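Long-range contacts in probable aminotransferase (Pseudomonas aeruginosa, PDB 5YKR), which belongs to the class-III aminotransferase family, enzymes of the pyridoxal-phosphate-dependent aminotransferase fold that carry the cofactor on a lysine: residues L26-A31 and D71-Q76; D157-F162 and T198-V203; A368-L373 and D451-L456. All blocks are in the same frame, centred on the assembly; numbering follows the deposited sequence.

Overall arrangement
The three contacts lie far apart in one subunit of a dimer. Contact 2 joins two strands at the border of the seven-stranded sheet that also contains strand 281-284; just beyond that strand comes Lys-286, which carries pyridoxal phosphate as an imine. The centre of contact 2 is 45 Å from that of contact 1, across the centre of the chain, and 41 Å from that of contact 3. Contacts 1 and 3 are closer, with centres 28 Å and nearest atoms about 13 Å apart, and helix 9-26 links them: its end, Leu-26, enters contact 1, while Leu-15 packs beside contact 3. Contacts 1 and 2 both touch the second subunit.

Contact 1: L26-A31 and D71-Q76; sequences LHPRSA and DIDGQQ
Asp-73, in the type I beta turn Asp-71 to Gly-74 that joins strands 68-71 and 76-79, presents its carboxylate to the first turn of helix 28-37, where His-27 holds the N-cap position. Each oxygen takes one backbone amide: Arg-29 N reaches OD1 of Asp-73 at 2.8 Å through the syn lone pair, and Ser-30 N meets OD2 of Asp-73 at 3.1 Å, also on the syn side but 22° out of the carboxylate plane. CG of Asp-73 stands beside its own backbone N (chi1 -73°), and the end of the side chain thereby comes nearer to the helix than its root.

A water ties the acids together, donating to OD2 of Asp-73 at 2.6 Å and weakly to OD2 of Asp-71, while pairing with OG of Ser-30; that hydroxyl also bonds to Leu-60 N, and OD2 of Asp-71 to Tyr-77 OH. The same Asp-71 oxygen lies at the edge of the His-27 ring, 3.4 Å from CD2, with ring and carboxylate nearly perpendicular (85°). The ring itself is fixed from ND1 by Phe-23 O, and a second water links its NE2 to NE2 of Gln-75. Just past the turn, Gln-75 N bonds to OD1 of Asp-71 at 2.9 Å, from above the carboxylate plane.

Arg-29 bends at chi3 and lays one guanidinium face over Ile-72 O, 3.3 Å from CZ, without a hydrogen bond. Both Arg-29 and Ile-72 pack on Glu-115 of the second subunit.

With two amides and a water donating to one carboxylate at a helix N-terminus, Asp-73 is probably ionised, its charge favourably placed against the positive end of the helix dipole.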
ATOM      1  N   LEU A  26     -31.028 -17.769   1.141  1.00 20.11           N
ATOM      2  CA  LEU A  26     -29.934 -18.595   1.666  1.00 19.80           C
ATOM      3  C   LEU A  26     -28.994 -17.854   2.586  1.00 18.56           C
ATOM      4  O   LEU A  26     -28.325 -18.501   3.394  1.00 19.12           O
ATOM      5  CB  LEU A  26     -29.095 -19.140   0.490  1.00 19.05           C
ATOM      6  CG  LEU A  26     -29.714 -20.276  -0.331  1.00 20.52           C
ATOM      7  CD1 LEU A  26     -28.854 -20.546  -1.556  1.00 21.91           C
ATOM      8  CD2 LEU A  26     -29.858 -21.557   0.487  1.00 22.26           C
ATOM      9  N   HIS A  27     -28.900 -16.522   2.457  1.00 17.52           N
ATOM     10  CA  HIS A  27     -27.872 -15.774   3.217  1.00 17.14           C
ATOM     11  C   HIS A  27     -28.446 -14.636   4.075  1.00 16.81           C
ATOM     12  O   HIS A  27     -27.952 -13.507   4.016  1.00 16.09           O
ATOM     13  CB  HIS A  27     -26.786 -15.274   2.254  1.00 16.58           C
ATOM     14  CG  HIS A  27     -26.328 -16.298   1.256  1.00 15.32           C
ATOM     15  ND1 HIS A  27     -26.888 -16.422  -0.010  1.00 16.73           N
ATOM     16  CD2 HIS A  27     -25.381 -17.273   1.347  1.00 16.90           C
ATOM     17  CE1 HIS A  27     -26.279 -17.405  -0.650  1.00 15.45           C
ATOM     18  NE2 HIS A  27     -25.371 -17.947   0.148  1.00 15.83           N
ATOM     19  N   PRO A  28     -29.425 -14.931   4.948  1.00 19.07           N
ATOM     20  CA  PRO A  28     -30.069 -13.812   5.653  1.00 17.13           C
ATOM     21  C   PRO A  28     -29.174 -13.064   6.649  1.00 18.13           C
ATOM     22  O   PRO A  28     -29.309 -11.865   6.810  1.00 18.51           O
ATOM     23  CB  PRO A  28     -31.277 -14.479   6.348  1.00 18.81           C
ATOM     24  CG  PRO A  28     -30.863 -15.915   6.525  1.00 20.00           C
ATOM     25  CD  PRO A  28     -30.071 -16.208   5.259  1.00 19.03           C
ATOM     26  N   ARG A  29     -28.283 -13.766   7.316  1.00 18.56           N
ATOM     27  CA  ARG A  29     -27.403 -13.114   8.259  1.00 16.48           C
ATOM     28  C   ARG A  29     -26.385 -12.208   7.542  1.00 15.77           C
ATOM     29  O   ARG A  29     -26.104 -11.131   8.036  1.00 16.89           O
ATOM     30  CB  ARG A  29     -26.706 -14.120   9.165  1.00 18.91           C
ATOM     31  CG  ARG A  29     -27.655 -14.888  10.048  1.00 20.66           C
ATOM     32  CD  ARG A  29     -26.956 -15.976  10.822  1.00 26.02           C
ATOM     33  NE  ARG A  29     -26.001 -15.448  11.777  1.00 32.09           N
ATOM     34  CZ  ARG A  29     -25.331 -16.198  12.649  1.00 37.87           C
ATOM     35  NH1 ARG A  29     -25.520 -17.527  12.720  1.00 42.58           N
ATOM     36  NH2 ARG A  29     -24.489 -15.612  13.490  1.00 42.90           N
ATOM     37  N   SER A  30     -25.877 -12.598   6.381  1.00 15.74           N
ATOM     38  CA  SER A  30     -25.028 -11.667   5.609  1.00 15.62           C
ATOM     39  C   SER A  30     -25.816 -10.443   5.173  1.00 14.31           C
ATOM     40  O   SER A  30     -25.282  -9.336   5.226  1.00 15.69           O
ATOM     41  CB  SER A  30     -24.345 -12.376   4.419  1.00 14.71           C
ATOM     42  OG  SER A  30     -23.261 -13.131   4.903  1.00 15.34           O
ATOM     43  N   ALA A  31     -27.089 -10.635   4.805  1.00 15.62           N
ATOM     44  CA  ALA A  31     -27.939  -9.495   4.414  1.00 16.79           C
ATOM     45  C   ALA A  31     -28.197  -8.547   5.579  1.00 17.34           C
ATOM     46  O   ALA A  31     -28.168  -7.339   5.424  1.00 17.67           O
ATOM     47  CB  ALA A  31     -29.239  -9.976   3.790  1.00 18.90           C
ATOM     48  N   ASP A  71     -19.445 -19.311   5.513  1.00 14.06           N
ATOM     49  CA  ASP A  71     -19.994 -17.985   5.803  1.00 14.37           C
ATOM     50  C   ASP A  71     -20.751 -17.949   7.149  1.00 14.87           C
ATOM     51  O   ASP A  71     -20.899 -18.958   7.823  1.00 15.77           O
ATOM     52  CB  ASP A  71     -20.794 -17.446   4.612  1.00 14.50           C
ATOM     53  CG  ASP A  71     -22.147 -18.107   4.406  1.00 14.68           C
ATOM     54  OD1 ASP A  71     -22.634 -18.777   5.336  1.00 15.27           O
ATOM     55  OD2 ASP A  71     -22.736 -17.879   3.313  1.00 15.68           O
ATOM     56  N   ILE A  72     -21.243 -16.782   7.524  1.00 14.65           N
ATOM     57  CA  ILE A  72     -21.907 -16.639   8.802  1.00 16.19           C
ATOM     58  C   ILE A  72     -23.302 -17.222   8.846  1.00 15.79           C
ATOM     59  O   ILE A  72     -23.865 -17.339   9.926  1.00 18.39           O
ATOM     60  CB  ILE A  72     -21.901 -15.177   9.301  1.00 15.97           C
ATOM     61  CG1 ILE A  72     -22.672 -14.236   8.375  1.00 16.73           C
ATOM     62  CG2 ILE A  72     -20.447 -14.683   9.549  1.00 17.30           C
ATOM     63  CD1 ILE A  72     -22.917 -12.874   9.020  1.00 17.49           C
ATOM     64  N   ASP A  73     -23.852 -17.591   7.675  1.00 17.53           N
ATOM     65  CA  ASP A  73     -25.089 -18.365   7.584  1.00 17.91           C
ATOM     66  C   ASP A  73     -24.838 -19.883   7.638  1.00 18.75           C
ATOM     67  O   ASP A  73     -25.782 -20.662   7.511  1.00 22.93           O
ATOM     68  CB  ASP A  73     -25.878 -17.974   6.340  1.00 20.00           C
ATOM     69  CG  ASP A  73     -26.526 -16.607   6.481  1.00 18.93           C
ATOM     70  OD1 ASP A  73     -27.562 -16.499   7.211  1.00 21.35           O
ATOM     71  OD2 ASP A  73     -26.015 -15.648   5.851  1.00 19.88           O
ATOM     72  N   GLY A  74     -23.578 -20.310   7.789  1.00 18.90           N
ATOM     73  CA  GLY A  74     -23.260 -21.722   7.789  1.00 18.51           C
ATOM     74  C   GLY A  74     -23.158 -22.388   6.447  1.00 18.44           C
ATOM     75  O   GLY A  74     -22.946 -23.597   6.379  1.00 20.01           O
ATOM     76  N   GLN A  75     -23.272 -21.615   5.365  1.00 18.11           N
ATOM     77  CA  GLN A  75     -23.072 -22.153   4.041  1.00 17.21           C
ATOM     78  C   GLN A  75     -21.607 -22.413   3.822  1.00 16.65           C
ATOM     79  O   GLN A  75     -20.745 -21.594   4.253  1.00 16.67           O
ATOM     80  CB  GLN A  75     -23.561 -21.187   2.970  1.00 19.03           C
ATOM     81  CG  GLN A  75     -25.051 -20.932   3.005  1.00 23.51           C
ATOM     82  CD  GLN A  75     -25.817 -22.086   2.450  1.00 28.28           C
ATOM     83  OE1 GLN A  75     -26.428 -22.813   3.198  1.00 35.05           O
ATOM     84  NE2 GLN A  75     -25.708 -22.310   1.129  1.00 30.52           N
ATOM     85  N   GLN A  76     -21.308 -23.492   3.129  1.00 17.09           N
ATOM     86  CA  GLN A  76     -19.934 -23.910   2.831  1.00 17.00           C
ATOM     87  C   GLN A  76     -19.685 -23.798   1.360  1.00 15.83           C
ATOM     88  O   GLN A  76     -20.551 -24.118   0.558  1.00 18.05           O
ATOM     89  CB  GLN A  76     -19.664 -25.335   3.328  1.00 19.84           C
ATOM     90  CG  GLN A  76     -19.697 -25.409   4.844  1.00 25.59           C
ATOM     91  CD  GLN A  76     -19.158 -26.718   5.404  1.00 29.90           C
ATOM     92  OE1 GLN A  76     -18.138 -27.274   4.958  1.00 37.10           O
ATOM     93  NE2 GLN A  76     -19.874 -27.229   6.386  1.00 40.29           N
TER
HETATM   94  O   HOH W   1     -24.754 -20.389  -1.043  1.00 19.37           O
HETATM   95  O   HOH W   2     -23.935 -15.634   4.344  1.00 23.21           O

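Contact 2: D157-F162 and T198-V203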
ATOM      1  N   ASP A 157       9.871  11.009 -19.800  1.00 12.96           N
ATOM      2  CA  ASP A 157       8.646  11.092 -19.002  1.00 14.76           C
ATOM      3  C   ASP A 157       7.515  10.131 -19.324  1.00 15.36           C
ATOM      4  O   ASP A 157       6.631   9.995 -18.525  1.00 16.38           O
ATOM      5  CB  ASP A 157       8.046  12.514 -19.096  1.00 17.92           C
ATOM      6  CG  ASP A 157       8.803  13.539 -18.259  1.00 21.91           C
ATOM      7  OD1 ASP A 157       9.491  13.189 -17.269  1.00 22.86           O
ATOM      8  OD2 ASP A 157       8.716  14.714 -18.648  1.00 28.89           O
ATOM      9  N   LYS A 158       7.538   9.472 -20.465  1.00 14.58           N
ATOM     10  CA  LYS A 158       6.403   8.648 -20.865  1.00 14.74           C
ATOM     11  C   LYS A 158       6.575   7.181 -20.512  1.00 13.72           C
ATOM     12  O   LYS A 158       7.677   6.674 -20.516  1.00 13.77           O
ATOM     13  CB  LYS A 158       6.030   8.826 -22.347  1.00 17.73           C
ATOM     14  CG  LYS A 158       5.815  10.304 -22.565  1.00 21.39           C
ATOM     15  CD  LYS A 158       4.932  10.651 -23.657  1.00 22.90           C
ATOM     16  CE  LYS A 158       4.838  12.157 -23.684  1.00 24.84           C
ATOM     17  NZ  LYS A 158       4.720  12.368 -25.040  1.00 28.23           N
ATOM     18  N   VAL A 159       5.467   6.539 -20.195  1.00 12.33           N
ATOM     19  CA  VAL A 159       5.419   5.096 -20.005  1.00 12.07           C
ATOM     20  C   VAL A 159       4.522   4.549 -21.115  1.00 10.67           C
ATOM     21  O   VAL A 159       3.457   5.121 -21.387  1.00 11.36           O
ATOM     22  CB  VAL A 159       4.866   4.690 -18.609  1.00 13.32           C
ATOM     23  CG1 VAL A 159       3.436   5.138 -18.341  1.00 16.90           C
ATOM     24  CG2 VAL A 159       4.829   3.206 -18.429  1.00 13.38           C
ATOM     25  N   VAL A 160       4.911   3.418 -21.690  1.00 10.16           N
ATOM     26  CA  VAL A 160       4.034   2.653 -22.569  1.00  9.95           C
ATOM     27  C   VAL A 160       3.300   1.623 -21.726  1.00  9.28           C
ATOM     28  O   VAL A 160       3.918   0.818 -21.000  1.00  9.61           O
ATOM     29  CB  VAL A 160       4.820   1.946 -23.712  1.00 11.32           C
ATOM     30  CG1 VAL A 160       3.957   0.873 -24.393  1.00 12.09           C
ATOM     31  CG2 VAL A 160       5.283   3.009 -24.751  1.00 12.34           C
ATOM     32  N   VAL A 161       1.979   1.617 -21.892  1.00  9.22           N
ATOM     33  CA  VAL A 161       1.125   0.566 -21.400  1.00  9.63           C
ATOM     34  C   VAL A 161       0.281   0.037 -22.586  1.00 10.26           C
ATOM     35  O   VAL A 161       0.226   0.649 -23.663  1.00  9.94           O
ATOM     36  CB  VAL A 161       0.255   0.954 -20.222  1.00 10.55           C
ATOM     37  CG1 VAL A 161       1.108   1.381 -19.035  1.00 12.47           C
ATOM     38  CG2 VAL A 161      -0.726   2.059 -20.606  1.00 11.22           C
ATOM     39  N   PHE A 162      -0.369  -1.107 -22.363  1.00 10.59           N
ATOM     40  CA  PHE A 162      -1.198  -1.749 -23.384  1.00 10.19           C
ATOM     41  C   PHE A 162      -2.680  -1.549 -23.119  1.00 10.35           C
ATOM     42  O   PHE A 162      -3.140  -1.484 -21.972  1.00  9.99           O
ATOM     43  CB  PHE A 162      -0.816  -3.236 -23.511  1.00 11.20           C
ATOM     44  CG  PHE A 162       0.607  -3.423 -23.992  1.00 12.10           C
ATOM     45  CD1 PHE A 162       0.928  -3.203 -25.306  1.00 13.88           C
ATOM     46  CD2 PHE A 162       1.618  -3.724 -23.143  1.00 16.72           C
ATOM     47  CE1 PHE A 162       2.220  -3.320 -25.771  1.00 14.08           C
ATOM     48  CE2 PHE A 162       2.917  -3.818 -23.587  1.00 16.52           C
ATOM     49  CZ  PHE A 162       3.227  -3.617 -24.901  1.00 15.07           C
ATOM     50  N   THR A 198       0.764  13.607 -21.645  1.00 15.84           N
ATOM     51  CA  THR A 198       2.069  13.970 -21.139  1.00 17.09           C
ATOM     52  C   THR A 198       2.804  12.841 -20.422  1.00 16.41           C
ATOM     53  O   THR A 198       4.007  12.920 -20.231  1.00 20.17           O
ATOM     54  CB  THR A 198       2.005  15.199 -20.205  1.00 21.23           C
ATOM     55  OG1 THR A 198       1.494  14.822 -18.929  1.00 23.48           O
ATOM     56  CG2 THR A 198       1.148  16.331 -20.817  1.00 20.86           C
ATOM     57  N   THR A 199       2.074  11.791 -20.007  1.00 14.46           N
ATOM     58  CA  THR A 199       2.648  10.696 -19.224  1.00 14.19           C
ATOM     59  C   THR A 199       2.709   9.347 -19.907  1.00 12.71           C
ATOM     60  O   THR A 199       3.468   8.480 -19.464  1.00 13.55           O
ATOM     61  CB  THR A 199       1.844  10.477 -17.925  1.00 15.38           C
ATOM     62  OG1 THR A 199       0.494  10.178 -18.232  1.00 16.31           O
ATOM     63  CG2 THR A 199       1.842  11.744 -17.077  1.00 19.61           C
ATOM     64  N   THR A 200       1.912   9.135 -20.950  1.00 11.72           N
ATOM     65  CA  THR A 200       1.603   7.804 -21.409  1.00 11.24           C
ATOM     66  C   THR A 200       1.532   7.722 -22.929  1.00 12.11           C
ATOM     67  O   THR A 200       1.003   8.631 -23.579  1.00 13.65           O
ATOM     68  CB  THR A 200       0.239   7.354 -20.817  1.00 11.28           C
ATOM     69  OG1 THR A 200       0.193   7.648 -19.416  1.00 12.14           O
ATOM     70  CG2 THR A 200      -0.093   5.914 -21.105  1.00 10.78           C
ATOM     71  N   ARG A 201       2.066   6.609 -23.464  1.00 10.29           N
ATOM     72  CA  ARG A 201       1.825   6.198 -24.846  1.00 10.96           C
ATOM     73  C   ARG A 201       1.117   4.848 -24.788  1.00 11.04           C
ATOM     74  O   ARG A 201       1.538   3.938 -24.072  1.00 15.28           O
ATOM     75  CB  ARG A 201       3.072   6.183 -25.698  1.00 11.52           C
ATOM     76  CG  ARG A 201       3.682   7.563 -25.910  1.00 12.37           C
ATOM     77  CD  ARG A 201       4.917   7.502 -26.831  1.00 12.77           C
ATOM     78  NE  ARG A 201       5.521   8.824 -27.043  1.00 12.54           N
ATOM     79  CZ  ARG A 201       5.003   9.747 -27.846  1.00 12.44           C
ATOM     80  NH1 ARG A 201       3.903   9.499 -28.583  1.00 11.84           N
ATOM     81  NH2 ARG A 201       5.583  10.907 -27.947  1.00 12.87           N
ATOM     82  N   LEU A 202      -0.002   4.739 -25.477  1.00 10.73           N
ATOM     83  CA  LEU A 202      -0.828   3.526 -25.478  1.00 10.10           C
ATOM     84  C   LEU A 202      -0.660   2.763 -26.776  1.00 10.49           C
ATOM     85  O   LEU A 202      -0.644   3.351 -27.869  1.00 10.94           O
ATOM     86  CB  LEU A 202      -2.264   3.909 -25.264  1.00 10.37           C
ATOM     87  CG  LEU A 202      -3.261   2.779 -25.089  1.00 11.13           C
ATOM     88  CD1 LEU A 202      -2.930   1.930 -23.852  1.00 11.61           C
ATOM     89  CD2 LEU A 202      -4.734   3.274 -25.043  1.00 10.92           C
ATOM     90  N   VAL A 203      -0.526   1.454 -26.663  1.00 10.76           N
ATOM     91  CA  VAL A 203      -0.421   0.529 -27.774  1.00 13.10           C
ATOM     92  C   VAL A 203      -1.312  -0.673 -27.529  1.00 11.79           C
ATOM     93  O   VAL A 203      -1.615  -0.975 -26.370  1.00 11.59           O
ATOM     94  CB  VAL A 203       1.080   0.103 -27.926  1.00 17.56           C
ATOM     95  CG1 VAL A 203       1.318  -0.718 -29.124  1.00 21.28           C
ATOM     96  CG2 VAL A 203       2.013   1.332 -27.942  1.00 17.83           C
TER
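Strands 158-162 and 200-203 run parallel, their short axes 4.5 Å apart at closest approach and 23° from exact alignment, in a register pairing Val-159 with Thr-200 through Phe-162 with Val-203. Four backbone hydrogen bonds prove it: Val-159 N to Thr-199 O and Arg-201 N to Val-159 O, both 2.9 Å, then Val-161 N to Arg-201 O and Val-203 N to Val-161 O, both 3.2 Å. Val-159 and Val-161 thus spend N and O on this neighbour, whereas Val-160 bonds to strand 220-225 on the other flank.

One face carries Val-160, Phe-162, Arg-201 and Val-203. CG1 of Val-160 meets CG2 of Val-203 at 4.1 Å, and both side chains pack against helix 208-215. Nearer the start of the strands, the extended Arg-201 has NZ of Lys-158 over one guanidinium face, 3.4 Å from NH2. The two cations converge on the carboxylate of Asp-219, with which each forms a salt bridge, which is consistent with their lying so close.

On the other face, Leu-202 turns CG anti to its backbone N (chi1 -174°), bringing CD1 back to 3.9 Å from CG2 of Val-161; that methyl also touches CG2 of Thr-200. Val-175 of strand 175-177 packs against all three.

Within its chain, strand 200-203 is outermost in a mixed seven-stranded sheet, and helix 208-215 crosses from it to strand 220-225, past strand 158-162, in a beta-alpha-beta connection. This is the edge of the large-domain sheet of fold type I pyridoxal-phosphate enzymes.

Contact 3: A368-L373 and D451-L456; sequences ATLEEL and DCLGEL
Leu-453 points toward helix 349-372 and meets it through two different parts of its side chain. One branch, CD1, touches both Thr-369 and Leu-370, while its root, CB, is met by the tip of Leu-373. The evidence is in the separations: CD1 of Leu-453 lies 3.9 Å from CG2 of Thr-369 and a looser 4.4 Å from CD2 of Leu-370, whereas CD1 of Leu-373 comes to 3.6 Å from CB of Leu-453.

Thr-369 shows its methyl to the leucine because CG2 is anti to the backbone N; OG1 turns to its own helix, with a weak hydrogen bond to Gly-365 O. One turn later, Leu-373 sends a single methyl across, and CD1 also passes 4.4 Å from Gly-454 N. The closest CA atoms, those of Leu-373 and Gly-454, are 7.8 Å apart, at a place where the second helix carries no side chain. The side-chain approaches are apolar, and the small buried area of 143 Å² marks a local meeting near the ends of two helices.

Around this patch, Trp-377 packs on both Leu-370 and Leu-453, and a salt bridge from Glu-372 to Arg-450 joins the same two helices. Leu-413 of helix 407-418 also touches Leu-453, while Cys-452 and Leu-456 pack on helix 9-26, so helix 439-456 meets helix 349-372 on one flank and helices 407-418 and 9-26 on adjoining ones.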
ATOM      1  N   ALA A 368     -15.107 -28.797 -22.851  1.00 17.33           N
ATOM      2  CA  ALA A 368     -16.077 -29.798 -23.288  1.00 17.22           C
ATOM      3  C   ALA A 368     -17.490 -29.244 -23.254  1.00 17.96           C
ATOM      4  O   ALA A 368     -18.272 -29.473 -24.157  1.00 20.15           O
ATOM      5  CB  ALA A 368     -15.945 -31.040 -22.450  1.00 18.78           C
ATOM      6  N   THR A 369     -17.817 -28.483 -22.230  1.00 17.11           N
ATOM      7  CA  THR A 369     -19.153 -27.843 -22.117  1.00 16.84           C
ATOM      8  C   THR A 369     -19.384 -26.814 -23.231  1.00 17.48           C
ATOM      9  O   THR A 369     -20.427 -26.812 -23.844  1.00 18.47           O
ATOM     10  CB  THR A 369     -19.300 -27.201 -20.726  1.00 17.36           C
ATOM     11  OG1 THR A 369     -19.449 -28.247 -19.758  1.00 18.82           O
ATOM     12  CG2 THR A 369     -20.454 -26.254 -20.643  1.00 18.31           C
ATOM     13  N   LEU A 370     -18.403 -25.953 -23.484  1.00 16.43           N
ATOM     14  CA  LEU A 370     -18.510 -24.950 -24.537  1.00 16.34           C
ATOM     15  C   LEU A 370     -18.701 -25.608 -25.916  1.00 17.32           C
ATOM     16  O   LEU A 370     -19.528 -25.162 -26.697  1.00 20.45           O
ATOM     17  CB  LEU A 370     -17.304 -24.009 -24.550  1.00 16.20           C
ATOM     18  CG  LEU A 370     -17.061 -23.210 -23.260  1.00 17.82           C
ATOM     19  CD1 LEU A 370     -15.866 -22.284 -23.436  1.00 19.11           C
ATOM     20  CD2 LEU A 370     -18.272 -22.514 -22.704  1.00 19.99           C
ATOM     21  N   GLU A 371     -17.958 -26.691 -26.157  1.00 19.27           N
ATOM     22  CA  GLU A 371     -18.054 -27.418 -27.418  1.00 20.40           C
ATOM     23  C   GLU A 371     -19.417 -28.110 -27.557  1.00 21.94           C
ATOM     24  O   GLU A 371     -20.084 -28.011 -28.597  1.00 22.64           O
ATOM     25  CB  GLU A 371     -16.906 -28.398 -27.555  1.00 25.73           C
ATOM     26  CG  GLU A 371     -15.564 -27.717 -27.827  1.00 31.43           C
ATOM     27  CD  GLU A 371     -14.367 -28.678 -27.810  1.00 39.01           C
ATOM     28  OE1 GLU A 371     -14.570 -29.877 -27.484  1.00 46.32           O
ATOM     29  OE2 GLU A 371     -13.230 -28.234 -28.098  1.00 45.15           O
ATOM     30  N   GLU A 372     -19.870 -28.760 -26.503  1.00 21.28           N
ATOM     31  CA  GLU A 372     -21.119 -29.502 -26.537  1.00 23.35           C
ATOM     32  C   GLU A 372     -22.301 -28.590 -26.787  1.00 23.07           C
ATOM     33  O   GLU A 372     -23.178 -28.906 -27.585  1.00 23.88           O
ATOM     34  CB  GLU A 372     -21.316 -30.216 -25.215  1.00 25.50           C
ATOM     35  CG  GLU A 372     -22.629 -30.936 -25.071  1.00 27.56           C
ATOM     36  CD  GLU A 372     -22.776 -31.629 -23.739  1.00 32.15           C
ATOM     37  OE1 GLU A 372     -21.802 -32.276 -23.291  1.00 36.00           O
ATOM     38  OE2 GLU A 372     -23.882 -31.544 -23.157  1.00 36.74           O
ATOM     39  N   LEU A 373     -22.304 -27.426 -26.118  1.00 19.26           N
ATOM     40  CA  LEU A 373     -23.393 -26.471 -26.237  1.00 20.83           C
ATOM     41  C   LEU A 373     -23.245 -25.529 -27.433  1.00 19.59           C
ATOM     42  O   LEU A 373     -24.099 -24.655 -27.629  1.00 24.08           O
ATOM     43  CB  LEU A 373     -23.529 -25.688 -24.940  1.00 22.08           C
ATOM     44  CG  LEU A 373     -23.830 -26.516 -23.680  1.00 22.48           C
ATOM     45  CD1 LEU A 373     -23.901 -25.603 -22.465  1.00 23.03           C
ATOM     46  CD2 LEU A 373     -25.118 -27.329 -23.811  1.00 24.25           C
ATOM     47  N   ASP A 451     -24.766 -27.072 -15.731  1.00 15.40           N
ATOM     48  CA  ASP A 451     -26.157 -26.912 -15.363  1.00 18.10           C
ATOM     49  C   ASP A 451     -26.668 -25.497 -15.671  1.00 18.38           C
ATOM     50  O   ASP A 451     -27.771 -25.336 -16.198  1.00 22.40           O
ATOM     51  CB  ASP A 451     -26.426 -27.227 -13.898  1.00 19.51           C
ATOM     52  CG  ASP A 451     -26.285 -28.697 -13.548  1.00 21.95           C
ATOM     53  OD1 ASP A 451     -26.153 -29.566 -14.455  1.00 21.13           O
ATOM     54  OD2 ASP A 451     -26.299 -28.971 -12.329  1.00 22.95           O
ATOM     55  N   CYS A 452     -25.888 -24.495 -15.280  1.00 17.37           N
ATOM     56  CA  CYS A 452     -26.300 -23.109 -15.474  1.00 18.30           C
ATOM     57  C   CYS A 452     -26.494 -22.797 -16.963  1.00 18.78           C
ATOM     58  O   CYS A 452     -27.531 -22.242 -17.366  1.00 21.78           O
ATOM     59  CB  CYS A 452     -25.264 -22.158 -14.869  1.00 18.81           C
ATOM     60  SG  CYS A 452     -25.738 -20.434 -14.939  1.00 19.79           S
ATOM     61  N   LEU A 453     -25.492 -23.137 -17.757  1.00 18.88           N
ATOM     62  CA  LEU A 453     -25.544 -22.878 -19.183  1.00 19.98           C
ATOM     63  C   LEU A 453     -26.655 -23.666 -19.852  1.00 23.15           C
ATOM     64  O   LEU A 453     -27.323 -23.124 -20.753  1.00 24.96           O
ATOM     65  CB  LEU A 453     -24.210 -23.129 -19.859  1.00 20.57           C
ATOM     66  CG  LEU A 453     -23.098 -22.180 -19.443  1.00 20.50           C
ATOM     67  CD1 LEU A 453     -21.740 -22.660 -19.921  1.00 21.63           C
ATOM     68  CD2 LEU A 453     -23.381 -20.805 -19.984  1.00 22.37           C
ATOM     69  N   GLY A 454     -26.907 -24.888 -19.393  1.00 24.71           N
ATOM     70  CA  GLY A 454     -27.990 -25.663 -19.952  1.00 25.74           C
ATOM     71  C   GLY A 454     -29.350 -25.038 -19.661  1.00 26.01           C
ATOM     72  O   GLY A 454     -30.226 -25.019 -20.541  1.00 30.92           O
ATOM     73  N   GLU A 455     -29.521 -24.486 -18.446  1.00 30.71           N
ATOM     74  CA  GLU A 455     -30.777 -23.814 -18.097  1.00 33.41           C
ATOM     75  C   GLU A 455     -31.000 -22.605 -18.984  1.00 30.16           C
ATOM     76  O   GLU A 455     -32.116 -22.347 -19.413  1.00 41.91           O
ATOM     77  CB  GLU A 455     -30.853 -23.407 -16.623  1.00 32.39           C
ATOM     78  CG  GLU A 455     -31.162 -24.532 -15.660  1.00 41.77           C
ATOM     79  CD  GLU A 455     -31.489 -24.032 -14.258  1.00 49.24           C
ATOM     80  OE1 GLU A 455     -32.302 -23.075 -14.139  1.00 58.08           O
ATOM     81  OE2 GLU A 455     -30.907 -24.577 -13.265  1.00 50.99           O
ATOM     82  N   LEU A 456     -29.941 -21.875 -19.274  1.00 30.91           N
ATOM     83  CA  LEU A 456     -29.973 -20.724 -20.156  1.00 32.60           C
ATOM     84  C   LEU A 456     -30.328 -21.051 -21.605  1.00 36.50           C
ATOM     85  O   LEU A 456     -30.994 -20.256 -22.239  1.00 40.39           O
ATOM     86  CB  LEU A 456     -28.672 -19.897 -20.039  1.00 29.13           C
ATOM     87  CG  LEU A 456     -28.431 -19.255 -18.631  1.00 25.41           C
ATOM     88  CD1 LEU A 456     -27.047 -18.637 -18.540  1.00 27.87           C
ATOM     89  CD2 LEU A 456     -29.518 -18.290 -18.191  1.00 25.86           C
TER